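Local coordinates for protein peptide ABC transporter permease (Staphylococcus hominis, PDB 6EXS) that probably transports peptides across the cell membrane as a POT-family member of the major facilitator superfamily, and here binds a thioalcohol-conjugated dipeptide, a malodour precursor, at residues W27-Y32 with L127-I132; Y33-M38 with G180-A185; L39-Y44 with F330-F335; L160-S165 with I338-I343. All blocks are in the same frame, centred on the assembly; numbering follows the deposited sequence.

Interaction 1: residues W27-Y32 with L127-I132; sequences WERFSY and LMKPNI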
# COMPACT_ATOMS: atom_id res chain seq x y z
N TRP A 27 -9.41 -11.87 3.98
CA TRP A 27 -10.65 -11.43 3.36
C TRP A 27 -10.74 -9.93 3.13
O TRP A 27 -11.38 -9.51 2.16
CB TRP A 27 -11.86 -11.96 4.14
CG TRP A 27 -12.07 -13.43 3.92
CD1 TRP A 27 -11.86 -14.43 4.82
CD2 TRP A 27 -12.38 -14.08 2.67
NE1 TRP A 27 -12.07 -15.65 4.24
CE2 TRP A 27 -12.39 -15.47 2.92
CE3 TRP A 27 -12.71 -13.61 1.39
CZ2 TRP A 27 -12.70 -16.40 1.92
CZ3 TRP A 27 -13.01 -14.54 0.39
CH2 TRP A 27 -13.02 -15.91 0.66
N GLU A 28 -10.06 -9.12 3.96
CA GLU A 28 -10.01 -7.67 3.74
C GLU A 28 -9.04 -7.38 2.59
O GLU A 28 -9.33 -6.51 1.77
CB GLU A 28 -9.58 -6.93 5.03
CG GLU A 28 -9.73 -5.41 4.93
CD GLU A 28 -8.58 -4.68 4.27
OE1 GLU A 28 -8.84 -3.73 3.49
OE2 GLU A 28 -7.42 -5.05 4.53
N ARG A 29 -7.89 -8.08 2.55
CA ARG A 29 -6.91 -7.91 1.48
C ARG A 29 -7.41 -8.49 0.14
O ARG A 29 -7.15 -7.89 -0.91
CB ARG A 29 -5.53 -8.45 1.89
CG ARG A 29 -4.90 -7.74 3.09
CD ARG A 29 -4.29 -6.38 2.76
NE ARG A 29 -5.33 -5.35 2.74
CZ ARG A 29 -5.17 -4.12 2.26
NH1 ARG A 29 -4.00 -3.74 1.75
NH2 ARG A 29 -6.18 -3.26 2.30
N PHE A 30 -8.15 -9.64 0.18
CA PHE A 30 -8.79 -10.29 -0.97
C PHE A 30 -9.75 -9.27 -1.61
O PHE A 30 -9.66 -8.99 -2.81
CB PHE A 30 -9.58 -11.53 -0.50
CG PHE A 30 -10.42 -12.20 -1.56
CD1 PHE A 30 -11.72 -11.77 -1.83
CD2 PHE A 30 -9.92 -13.28 -2.28
CE1 PHE A 30 -12.49 -12.38 -2.84
CE2 PHE A 30 -10.70 -13.90 -3.28
CZ PHE A 30 -11.97 -13.44 -3.56
N SER A 31 -10.67 -8.73 -0.79
CA SER A 31 -11.67 -7.79 -1.26
C SER A 31 -11.05 -6.43 -1.64
O SER A 31 -11.53 -5.83 -2.62
CB SER A 31 -12.80 -7.66 -0.25
OG SER A 31 -12.33 -7.27 1.03
N TYR A 32 -9.97 -5.97 -0.94
CA TYR A 32 -9.32 -4.71 -1.30
C TYR A 32 -8.64 -4.81 -2.65
O TYR A 32 -8.86 -3.94 -3.49
CB TYR A 32 -8.29 -4.23 -0.27
CG TYR A 32 -7.45 -3.05 -0.74
CD1 TYR A 32 -8.00 -1.77 -0.85
CD2 TYR A 32 -6.11 -3.21 -1.09
CE1 TYR A 32 -7.25 -0.69 -1.30
CE2 TYR A 32 -5.34 -2.14 -1.54
CZ TYR A 32 -5.92 -0.88 -1.65
OH TYR A 32 -5.16 0.20 -2.06
N LEU A 127 -8.18 3.25 9.85
CA LEU A 127 -8.59 2.75 11.15
C LEU A 127 -8.23 1.27 11.37
O LEU A 127 -7.79 0.89 12.45
CB LEU A 127 -10.11 2.94 11.36
CG LEU A 127 -10.61 4.34 11.70
CD1 LEU A 127 -12.12 4.39 11.64
CD2 LEU A 127 -10.16 4.77 13.09
N MET A 128 -8.43 0.43 10.35
CA MET A 128 -8.17 -0.98 10.44
C MET A 128 -6.71 -1.36 10.23
O MET A 128 -6.19 -2.13 11.04
CB MET A 128 -9.08 -1.77 9.48
CG MET A 128 -9.17 -3.24 9.82
SD MET A 128 -10.08 -4.14 8.56
CE MET A 128 -9.64 -5.81 8.97
N LYS A 129 -6.08 -0.89 9.13
CA LYS A 129 -4.71 -1.28 8.73
C LYS A 129 -3.63 -1.20 9.83
O LYS A 129 -3.05 -2.25 10.12
CB LYS A 129 -4.22 -0.52 7.50
CG LYS A 129 -3.86 -1.40 6.35
CD LYS A 129 -4.59 -0.93 5.12
CE LYS A 129 -3.86 -1.37 3.90
NZ LYS A 129 -4.65 -1.14 2.67
N PRO A 130 -3.31 -0.03 10.46
CA PRO A 130 -2.23 -0.05 11.45
C PRO A 130 -2.58 -0.76 12.76
O PRO A 130 -1.69 -1.24 13.46
CB PRO A 130 -1.94 1.44 11.67
CG PRO A 130 -3.24 2.11 11.41
CD PRO A 130 -3.85 1.33 10.29
N ASN A 131 -3.88 -0.83 13.06
CA ASN A 131 -4.41 -1.35 14.31
C ASN A 131 -4.50 -2.86 14.39
O ASN A 131 -4.20 -3.40 15.46
CB ASN A 131 -5.72 -0.66 14.63
CG ASN A 131 -5.41 0.78 14.97
OD1 ASN A 131 -4.39 1.08 15.63
ND2 ASN A 131 -6.18 1.72 14.46
N ILE A 132 -4.80 -3.55 13.27
CA ILE A 132 -4.80 -5.03 13.20
C ILE A 132 -3.35 -5.54 13.42
O ILE A 132 -3.16 -6.55 14.11
CB ILE A 132 -5.47 -5.59 11.90
CG1 ILE A 132 -5.58 -7.14 11.94
CG2 ILE A 132 -4.80 -5.11 10.62
CD1 ILE A 132 -6.80 -7.77 11.25

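Interaction 2: residues Y33-M38 with G180-A185; sequences YGMRAM and GGFLLA. With C3H (2-[[(2~{R})-2-azanyl-3-[(3~{S})-3-methyl-1-oxidanyl-hexan-3-yl]sulfanyl-propanoyl]amino]ethanoic acid), chain O.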
# COMPACT_ATOMS: atom_id res chain seq x y z
N TYR A 33 -7.79 -5.84 -2.84
CA TYR A 33 -7.04 -6.01 -4.08
C TYR A 33 -7.91 -6.44 -5.25
O TYR A 33 -7.59 -6.10 -6.38
CB TYR A 33 -5.81 -6.91 -3.88
CG TYR A 33 -4.71 -6.18 -3.15
CD1 TYR A 33 -4.06 -5.09 -3.72
CD2 TYR A 33 -4.36 -6.54 -1.85
CE1 TYR A 33 -3.09 -4.38 -3.03
CE2 TYR A 33 -3.38 -5.83 -1.15
CZ TYR A 33 -2.76 -4.74 -1.74
OH TYR A 33 -1.78 -4.05 -1.07
N GLY A 34 -9.03 -7.10 -4.96
CA GLY A 34 -9.98 -7.52 -5.98
C GLY A 34 -10.73 -6.34 -6.56
O GLY A 34 -10.84 -6.20 -7.78
N MET A 35 -11.22 -5.45 -5.66
CA MET A 35 -11.89 -4.20 -6.01
C MET A 35 -10.90 -3.31 -6.79
O MET A 35 -11.28 -2.74 -7.82
CB MET A 35 -12.36 -3.52 -4.70
CG MET A 35 -12.92 -2.11 -4.84
SD MET A 35 -11.66 -0.82 -4.99
CE MET A 35 -10.72 -1.01 -3.35
N ARG A 36 -9.62 -3.22 -6.29
CA ARG A 36 -8.51 -2.45 -6.88
C ARG A 36 -8.19 -2.90 -8.32
O ARG A 36 -8.01 -2.06 -9.20
CB ARG A 36 -7.26 -2.59 -6.00
CG ARG A 36 -6.79 -1.29 -5.37
CD ARG A 36 -5.65 -0.69 -6.17
NE ARG A 36 -4.34 -0.88 -5.55
CZ ARG A 36 -3.48 -1.86 -5.84
NH1 ARG A 36 -3.80 -2.78 -6.75
NH2 ARG A 36 -2.31 -1.92 -5.24
N ALA A 37 -8.11 -4.22 -8.54
CA ALA A 37 -7.81 -4.83 -9.85
C ALA A 37 -8.86 -4.46 -10.91
O ALA A 37 -8.52 -4.30 -12.07
CB ALA A 37 -7.73 -6.34 -9.71
N MET A 38 -10.14 -4.32 -10.48
CA MET A 38 -11.30 -3.98 -11.30
C MET A 38 -11.48 -2.49 -11.46
O MET A 38 -11.94 -2.06 -12.52
CB MET A 38 -12.58 -4.54 -10.65
CG MET A 38 -12.67 -6.04 -10.62
SD MET A 38 -14.33 -6.56 -10.10
CE MET A 38 -15.13 -6.61 -11.64
N GLY A 180 -21.51 -6.75 -9.90
CA GLY A 180 -21.50 -8.13 -9.43
C GLY A 180 -20.16 -8.52 -8.82
O GLY A 180 -20.12 -9.25 -7.83
N GLY A 181 -19.07 -8.01 -9.42
CA GLY A 181 -17.72 -8.25 -8.94
C GLY A 181 -17.42 -7.53 -7.64
O GLY A 181 -16.83 -8.10 -6.73
N PHE A 182 -17.87 -6.25 -7.55
CA PHE A 182 -17.73 -5.40 -6.36
C PHE A 182 -18.61 -5.92 -5.23
O PHE A 182 -18.29 -5.69 -4.07
CB PHE A 182 -18.06 -3.93 -6.68
CG PHE A 182 -17.13 -3.20 -7.63
CD1 PHE A 182 -15.75 -3.21 -7.41
CD2 PHE A 182 -17.63 -2.48 -8.71
CE1 PHE A 182 -14.89 -2.53 -8.28
CE2 PHE A 182 -16.76 -1.81 -9.58
CZ PHE A 182 -15.40 -1.83 -9.35
N LEU A 183 -19.72 -6.61 -5.56
CA LEU A 183 -20.61 -7.23 -4.58
C LEU A 183 -19.92 -8.47 -3.98
O LEU A 183 -20.01 -8.68 -2.78
CB LEU A 183 -21.98 -7.58 -5.19
CG LEU A 183 -23.03 -8.24 -4.28
CD1 LEU A 183 -23.47 -7.32 -3.13
CD2 LEU A 183 -24.24 -8.69 -5.09
N LEU A 184 -19.18 -9.23 -4.82
CA LEU A 184 -18.41 -10.41 -4.40
C LEU A 184 -17.31 -10.00 -3.41
O LEU A 184 -17.12 -10.69 -2.41
CB LEU A 184 -17.85 -11.17 -5.61
CG LEU A 184 -17.21 -12.56 -5.37
CD1 LEU A 184 -18.15 -13.50 -4.61
CD2 LEU A 184 -16.85 -13.22 -6.69
N ALA A 185 -16.62 -8.85 -3.67
CA ALA A 185 -15.61 -8.29 -2.77
C ALA A 185 -16.31 -7.88 -1.46
O ALA A 185 -15.80 -8.19 -0.39
CB ALA A 185 -14.93 -7.09 -3.42
O2 C3H O . 0.09 -6.06 -0.83
C11 C3H O . 0.90 -6.76 -1.31
O3 C3H O . 2.04 -7.03 -0.76
C10 C3H O . 0.79 -7.41 -2.66
N1 C3H O . -0.03 -6.67 -3.59
C9 C3H O . 0.47 -5.70 -4.33
O1 C3H O . 1.16 -4.80 -3.87
C8 C3H O . 0.20 -5.71 -5.80
N C3H O . -0.90 -6.62 -6.07
C7 C3H O . -0.19 -4.32 -6.29
S C3H O . 1.07 -3.35 -7.16
C3 C3H O . 1.53 -4.13 -8.80
C4 C3H O . 0.30 -4.02 -9.67
C5 C3H O . 2.01 -5.55 -8.51
C6 C3H O . 2.24 -6.46 -9.70
O C3H O . 1.42 -7.58 -9.67
C2 C3H O . 2.68 -3.38 -9.45
C1 C3H O . 3.95 -4.18 -9.66
C C3H O . 5.03 -3.36 -10.32

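Interaction 3: residues L39-Y44 with F330-F335; sequences LIFYMY and FGEALF. With C3H (2-[[(2~{R})-2-azanyl-3-[(3~{S})-3-methyl-1-oxidanyl-hexan-3-yl]sulfanyl-propanoyl]amino]ethanoic acid), chain O.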
# COMPACT_ATOMS: atom_id res chain seq x y z
N LEU A 39 -11.20 -1.70 -10.40
CA LEU A 39 -11.43 -0.25 -10.37
C LEU A 39 -10.86 0.52 -11.56
O LEU A 39 -11.59 1.35 -12.11
CB LEU A 39 -10.97 0.39 -9.05
CG LEU A 39 -11.68 1.71 -8.66
CD1 LEU A 39 -13.13 1.46 -8.24
CD2 LEU A 39 -10.94 2.42 -7.54
N ILE A 40 -9.61 0.24 -11.98
CA ILE A 40 -8.98 0.96 -13.10
C ILE A 40 -9.78 0.77 -14.40
O ILE A 40 -10.08 1.76 -15.06
CB ILE A 40 -7.45 0.66 -13.26
CG1 ILE A 40 -6.80 1.52 -14.39
CG2 ILE A 40 -7.13 -0.85 -13.42
CD1 ILE A 40 -6.72 3.03 -14.15
N PHE A 41 -10.18 -0.47 -14.73
CA PHE A 41 -10.96 -0.77 -15.93
C PHE A 41 -12.38 -0.25 -15.85
O PHE A 41 -12.85 0.36 -16.81
CB PHE A 41 -10.91 -2.27 -16.26
CG PHE A 41 -9.49 -2.76 -16.29
CD1 PHE A 41 -8.61 -2.32 -17.27
CD2 PHE A 41 -9.01 -3.60 -15.29
CE1 PHE A 41 -7.27 -2.73 -17.26
CE2 PHE A 41 -7.68 -4.02 -15.29
CZ PHE A 41 -6.82 -3.57 -16.26
N TYR A 42 -13.03 -0.41 -14.68
CA TYR A 42 -14.37 0.10 -14.43
C TYR A 42 -14.44 1.62 -14.67
O TYR A 42 -15.41 2.10 -15.24
CB TYR A 42 -14.79 -0.23 -12.99
CG TYR A 42 -16.13 0.35 -12.58
CD1 TYR A 42 -17.29 0.05 -13.29
CD2 TYR A 42 -16.24 1.16 -11.45
CE1 TYR A 42 -18.53 0.54 -12.89
CE2 TYR A 42 -17.48 1.66 -11.04
CZ TYR A 42 -18.62 1.35 -11.76
OH TYR A 42 -19.85 1.83 -11.37
N MET A 43 -13.40 2.38 -14.26
CA MET A 43 -13.33 3.83 -14.46
C MET A 43 -13.17 4.28 -15.92
O MET A 43 -13.97 5.11 -16.38
CB MET A 43 -12.24 4.45 -13.58
CG MET A 43 -12.58 4.43 -12.11
SD MET A 43 -11.45 5.42 -11.13
CE MET A 43 -10.05 4.33 -11.04
N TYR A 44 -12.13 3.79 -16.65
CA TYR A 44 -11.89 4.29 -18.01
C TYR A 44 -12.64 3.52 -19.11
O TYR A 44 -12.73 4.04 -20.23
CB TYR A 44 -10.39 4.44 -18.34
CG TYR A 44 -9.69 3.20 -18.85
CD1 TYR A 44 -9.16 2.27 -17.97
CD2 TYR A 44 -9.44 3.03 -20.21
CE1 TYR A 44 -8.48 1.14 -18.43
CE2 TYR A 44 -8.74 1.92 -20.68
CZ TYR A 44 -8.27 0.97 -19.78
OH TYR A 44 -7.59 -0.14 -20.21
N PHE A 330 -4.19 -13.94 -21.57
CA PHE A 330 -3.90 -13.38 -20.26
C PHE A 330 -4.90 -12.25 -19.96
O PHE A 330 -4.95 -11.26 -20.69
CB PHE A 330 -2.45 -12.85 -20.22
CG PHE A 330 -1.91 -12.55 -18.83
CD1 PHE A 330 -1.33 -13.55 -18.06
CD2 PHE A 330 -1.97 -11.26 -18.32
CE1 PHE A 330 -0.83 -13.27 -16.79
CE2 PHE A 330 -1.48 -10.98 -17.04
CZ PHE A 330 -0.91 -11.98 -16.29
N GLY A 331 -5.71 -12.44 -18.93
CA GLY A 331 -6.69 -11.45 -18.50
C GLY A 331 -6.01 -10.27 -17.84
O GLY A 331 -5.13 -10.47 -16.99
N GLU A 332 -6.38 -9.04 -18.24
CA GLU A 332 -5.79 -7.77 -17.79
C GLU A 332 -5.71 -7.63 -16.27
O GLU A 332 -4.72 -7.06 -15.81
CB GLU A 332 -6.47 -6.53 -18.42
CG GLU A 332 -7.97 -6.41 -18.17
CD GLU A 332 -8.87 -7.02 -19.21
OE1 GLU A 332 -8.76 -8.24 -19.46
OE2 GLU A 332 -9.74 -6.29 -19.74
N ALA A 333 -6.68 -8.18 -15.50
CA ALA A 333 -6.64 -8.11 -14.03
C ALA A 333 -5.60 -9.03 -13.39
O ALA A 333 -5.18 -8.77 -12.26
CB ALA A 333 -8.02 -8.36 -13.43
N LEU A 334 -5.14 -10.07 -14.12
CA LEU A 334 -4.12 -11.02 -13.66
C LEU A 334 -2.72 -10.41 -13.55
O LEU A 334 -1.87 -10.99 -12.88
CB LEU A 334 -4.11 -12.30 -14.50
CG LEU A 334 -4.98 -13.42 -13.96
CD1 LEU A 334 -6.39 -13.32 -14.46
CD2 LEU A 334 -4.42 -14.76 -14.33
N PHE A 335 -2.49 -9.23 -14.16
CA PHE A 335 -1.22 -8.49 -14.03
C PHE A 335 -0.96 -8.14 -12.55
O PHE A 335 0.20 -8.01 -12.18
CB PHE A 335 -1.29 -7.17 -14.80
CG PHE A 335 -1.04 -7.25 -16.29
CD1 PHE A 335 0.10 -7.87 -16.79
CD2 PHE A 335 -1.88 -6.61 -17.18
CE1 PHE A 335 0.35 -7.91 -18.16
CE2 PHE A 335 -1.63 -6.64 -18.56
CZ PHE A 335 -0.52 -7.30 -19.04
O2 C3H O . 0.09 -6.06 -0.83
C11 C3H O . 0.90 -6.76 -1.31
O3 C3H O . 2.04 -7.03 -0.76
C10 C3H O . 0.79 -7.41 -2.66
N1 C3H O . -0.03 -6.67 -3.59
C9 C3H O . 0.47 -5.70 -4.33
O1 C3H O . 1.16 -4.80 -3.87
C8 C3H O . 0.20 -5.71 -5.80
N C3H O . -0.90 -6.62 -6.07
C7 C3H O . -0.19 -4.32 -6.29
S C3H O . 1.07 -3.35 -7.16
C3 C3H O . 1.53 -4.13 -8.80
C4 C3H O . 0.30 -4.02 -9.67
C5 C3H O . 2.01 -5.55 -8.51
C6 C3H O . 2.24 -6.46 -9.70
O C3H O . 1.42 -7.58 -9.67
C2 C3H O . 2.68 -3.38 -9.45
C1 C3H O . 3.95 -4.18 -9.66
C C3H O . 5.03 -3.36 -10.32

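Interaction 4: residues L160-S165 with I338-I343; sequences LGALIS and INPLFI. With C3H (2-[[(2~{R})-2-azanyl-3-[(3~{S})-3-methyl-1-oxidanyl-hexan-3-yl]sulfanyl-propanoyl]amino]ethanoic acid), chain O.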
# COMPACT_ATOMS: atom_id res chain seq x y z
N LEU A 160 -1.80 -13.73 -0.21
CA LEU A 160 -2.75 -14.76 -0.67
C LEU A 160 -4.05 -14.10 -1.15
O LEU A 160 -4.58 -14.49 -2.19
CB LEU A 160 -3.03 -15.84 0.39
CG LEU A 160 -1.94 -16.91 0.54
CD1 LEU A 160 -2.03 -17.57 1.89
CD2 LEU A 160 -2.00 -17.96 -0.58
N GLY A 161 -4.50 -13.07 -0.43
CA GLY A 161 -5.68 -12.30 -0.80
C GLY A 161 -5.44 -11.55 -2.10
O GLY A 161 -6.25 -11.62 -3.02
N ALA A 162 -4.27 -10.88 -2.19
CA ALA A 162 -3.82 -10.14 -3.37
C ALA A 162 -3.62 -11.04 -4.60
O ALA A 162 -3.80 -10.57 -5.72
CB ALA A 162 -2.54 -9.38 -3.06
N LEU A 163 -3.22 -12.32 -4.40
CA LEU A 163 -2.99 -13.29 -5.49
C LEU A 163 -4.27 -13.90 -6.05
O LEU A 163 -4.42 -13.92 -7.26
CB LEU A 163 -1.98 -14.40 -5.06
CG LEU A 163 -1.90 -15.67 -5.92
CD1 LEU A 163 -1.31 -15.38 -7.33
CD2 LEU A 163 -1.12 -16.76 -5.23
N ILE A 164 -5.16 -14.40 -5.17
CA ILE A 164 -6.40 -15.10 -5.54
C ILE A 164 -7.51 -14.18 -6.12
O ILE A 164 -8.15 -14.56 -7.10
CB ILE A 164 -6.93 -15.95 -4.33
CG1 ILE A 164 -5.87 -17.00 -3.88
CG2 ILE A 164 -8.25 -16.64 -4.64
CD1 ILE A 164 -6.07 -17.60 -2.47
N SER A 165 -7.76 -13.00 -5.50
CA SER A 165 -8.85 -12.11 -5.91
C SER A 165 -8.80 -11.64 -7.39
O SER A 165 -9.87 -11.72 -8.00
CB SER A 165 -8.98 -10.91 -4.97
OG SER A 165 -7.79 -10.15 -4.87
N ILE A 338 0.84 -11.06 -10.32
CA ILE A 338 2.26 -11.37 -10.57
C ILE A 338 3.14 -11.12 -9.33
O ILE A 338 3.81 -12.05 -8.86
CB ILE A 338 2.83 -10.68 -11.85
CG1 ILE A 338 2.02 -11.07 -13.11
CG2 ILE A 338 4.33 -11.03 -12.02
CD1 ILE A 338 2.28 -10.27 -14.34
N ASN A 339 3.16 -9.89 -8.82
CA ASN A 339 3.92 -9.45 -7.65
C ASN A 339 3.60 -10.29 -6.37
O ASN A 339 4.55 -10.81 -5.79
CB ASN A 339 3.73 -7.95 -7.44
CG ASN A 339 4.48 -7.34 -6.31
OD1 ASN A 339 4.06 -7.45 -5.17
ND2 ASN A 339 5.53 -6.58 -6.62
N PRO A 340 2.31 -10.50 -5.95
CA PRO A 340 2.05 -11.35 -4.77
C PRO A 340 2.47 -12.82 -4.95
O PRO A 340 2.89 -13.43 -3.97
CB PRO A 340 0.55 -11.22 -4.54
CG PRO A 340 0.10 -10.08 -5.40
CD PRO A 340 1.05 -9.97 -6.52
N LEU A 341 2.39 -13.38 -6.18
CA LEU A 341 2.82 -14.76 -6.45
C LEU A 341 4.34 -14.91 -6.22
O LEU A 341 4.76 -15.85 -5.54
CB LEU A 341 2.45 -15.22 -7.87
CG LEU A 341 2.96 -16.62 -8.29
CD1 LEU A 341 2.25 -17.72 -7.51
CD2 LEU A 341 2.80 -16.84 -9.78
N PHE A 342 5.14 -13.98 -6.77
CA PHE A 342 6.60 -14.00 -6.62
C PHE A 342 7.06 -13.74 -5.19
O PHE A 342 8.06 -14.32 -4.77
CB PHE A 342 7.28 -13.06 -7.62
CG PHE A 342 7.46 -13.71 -8.98
CD1 PHE A 342 6.38 -13.90 -9.83
CD2 PHE A 342 8.71 -14.15 -9.39
CE1 PHE A 342 6.54 -14.54 -11.06
CE2 PHE A 342 8.88 -14.78 -10.63
CZ PHE A 342 7.79 -14.97 -11.45
N ILE A 343 6.31 -12.91 -4.43
CA ILE A 343 6.59 -12.67 -3.02
C ILE A 343 6.36 -13.99 -2.28
O ILE A 343 7.25 -14.43 -1.58
CB ILE A 343 5.76 -11.48 -2.43
CG1 ILE A 343 6.22 -10.14 -3.04
CG2 ILE A 343 5.88 -11.44 -0.89
CD1 ILE A 343 5.31 -8.99 -2.79
O2 C3H O . 0.09 -6.06 -0.83
C11 C3H O . 0.90 -6.76 -1.31
O3 C3H O . 2.04 -7.03 -0.76
C10 C3H O . 0.79 -7.41 -2.66
N1 C3H O . -0.03 -6.67 -3.59
C9 C3H O . 0.47 -5.70 -4.33
O1 C3H O . 1.16 -4.80 -3.87
C8 C3H O . 0.20 -5.71 -5.80
N C3H O . -0.90 -6.62 -6.07
C7 C3H O . -0.19 -4.32 -6.29
S C3H O . 1.07 -3.35 -7.16
C3 C3H O . 1.53 -4.13 -8.80
C4 C3H O . 0.30 -4.02 -9.67
C5 C3H O . 2.01 -5.55 -8.51
C6 C3H O . 2.24 -6.46 -9.70
O C3H O . 1.42 -7.58 -9.67
C2 C3H O . 2.68 -3.38 -9.45
C1 C3H O . 3.95 -4.18 -9.66
C C3H O . 5.03 -3.36 -10.32

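Interaction 1: residues W27-Y32 with L127-I132
The E-x-x-E-R signature of POT transporters brings Glu28 and Arg29 of helix 16-44 to face Met128 and Lys129 of helix 110-137. The two segments run roughly antiparallel, 142° between their directions, with axes no nearer than 12.6 Å, so long side chains have to span the gap. Lys129 is long enough to do so. It precedes Pro130, where the helix kinks because the N atoms of Pro130 and Asn131 lack regular bonds to the preceding turn. Its chain bends at chi2 and then runs out extended; as modelled, CE lies over one face of the Arg29 guanidinium, the two side chains crossing at about a right angle, but their terminal nitrogens are too close for this arrangement to be relied on. Also as modelled, Lys129 NZ stands over the face of the Tyr32 ring, 4.4 Å from the centroid and 11° off the normal, a cation-pi geometry that a phenol suits. Arg29 is held from its own helix: NE and NH2 grip the Glu28 carboxylate side-on, one oxygen each, which fixes the rotation of the guanidinium. The Arg29 side chain comes within about 5 Å of the bound conjugate, so these basic groups probably belong to a pocket suited to anionic groups. Beside this polar cluster the contact turns apolar. Glu28 slides past the extended Met128 chain, whose thioether suits packing on an aliphatic stem, SD lying 3.9 Å from Glu28 CG. At the carboxylate, Arg29 NH2 meets the syn lone pair of Glu28 OE1 at 3.0 Å, only 3° from the guanidinium plane.

Interaction 2: residues Y33-M38 with G180-A185
Aromatic and sulfur contacts dominate where Met35 and Met38 of helix 16-44 meet Phe182 and Gly181 of helix 178-204, two nearly antiparallel transmembrane helices of the major facilitator fold whose axes here come within 9.2 Å. The Met-aromatic element comes from Met38: its SD sits above the face of the Phe182 ring, at some distance, 4.8 Å from the centroid, while Met38 CB meets Phe182 CE1 at 3.9 Å. Apolar packing follows from Met35, whose CG approaches Phe182 CD1 at 4.0 Å. With CG beside the backbone N (chi1 -66°), the ring of Phe182 comes nearer the partner helix than its CB; its edge then points at the carbonyl oxygen of Met35, with CE1 3.6 Å from that O. A side chain on bare backbone is the third kind: Gly181, having no side chain, lets Met38 SD come to 4.0 Å from its CA. On the far side of the same turn, peptide nitrogen N1 of the bound conjugate lies over one face of the Tyr33 ring, and the phenol OH is 2.8 Å from ligand carboxylate oxygen O2. Arg36, in the conformer given, has its guanidinium edge near ligand C7. The helix is thus two-sided: polarisable, uncharged groups without hydrogen bonds seat its back against helix 178-204, while its front offers the aromatic hydroxyl of Tyr33 to the substrate.

Interaction 3: residues L39-Y44 with F330-F335
Phe41 and Glu332 meet where the last turn of helix 16-44 faces an irregular segment, 330-335, that connects strand 326-329 to helix 338-357. The backbones stay well apart, the nearest CA atoms being those of Phe41 and Ala333 at 8.7 Å, so a large side chain is needed to cross the space. Within 330-335 the chain is extended at Phe330 and Gly331 and then curls, tied by a bond from Leu334 N to Gly331 O. The phenyl ring of Phe41 does the reaching. Its CG lies beside the backbone N, chi1 -52°, which aims the ring at Glu332. There it receives Glu332 CG over one face, 3.8 Å from the centroid and 17° off the normal, a CH-pi contact; the closest ring atom, CZ, is 3.6 Å from that CG. The opposite face is covered by Ile40 CG2, and Tyr44 OH comes at the ring's edge in its plane, which probably restricts its tilt. Glu332 suits this place because its methylene carbons give the ring an apolar surface while its carboxylate, turned 86° from the ring plane, serves other partners: OE1 forms a salt bridge with Arg329 and accepts a hydrogen bond from Gln170. At the end of the same segment, Phe335 O accepts a hydrogen bond of 2.8 Å from hydroxyl O of the ligand. The contact joins the end of helix 16-44 to the connection into helix 338-357; Gln170 of helix 147-174 and Arg329 of strand 326-329 hold Glu332, and Phe335 rests on helix 396-418.

Interaction 4: residues L160-S165 with I338-I343
Pro340 is the principal bump here: its ring, on the first turn of helix 338-357, projects into the shallow hollow that Ala162 and Leu163 form on helix 147-174. A small methyl suits the bottom of that hollow, and Ala162 CB touches Pro340 CG at 3.6 Å. The fit lets the axes approach to 8.1 Å as the helices cross at -132°, with the CA atoms of Leu163 and Pro340 just 5.4 Å apart. Beside the proline, Leu163 forms the return bump. With chi1 at 165°, CG points away from N and the isobutyl group passes the flank of Pro340 until CD1 lies 3.8 Å from Leu341 CB; the two leucines interlock at a slant. Ser337 OG, just before the helix, adds a hydrogen bond to Leu163 O. Across the other edge of the seam lies the substrate conjugate. Both Ala162 CB, at 3.7 Å from ligand N1, and Pro340 CG line its pocket, while Asn339 N, in the first turn where amides lack a preceding helical carbonyl, donates to hydroxyl O of the ligand at 3.0 Å, nearly straight at 163°. Proline fits such a turn well, having no N-H to satisfy. The seam has no hydrogen bond between its two segments and depends on shape, whereas the ligand hydroxyl accepts from the helix-start amide of Asn339 and donates to Phe335 O, so both its roles are read by backbone.

Helix 16-44 serves interactions 1, 2 and 3 in succession along its length, while interaction 4 joins helices 147-174 and 338-357. The first three are buried; interaction 4 is only partly so. Their chemistry changes with place: interaction 1 mixes charged groups with a methionine packed on a Glu stem, interaction 2 rests on sulfur and aromatic packing, interaction 3 sets a ring on an aliphatic stem, and interaction 4 is wholly apolar between its side chains. Interactions 2, 3 and 4 all touch the ligand. Direct packing couples the set: Phe30 lies on Ile164 between interactions 1 and 4, Tyr33 on Ala162 between 2 and 4, and Phe182 on Tyr42 between 2 and 3.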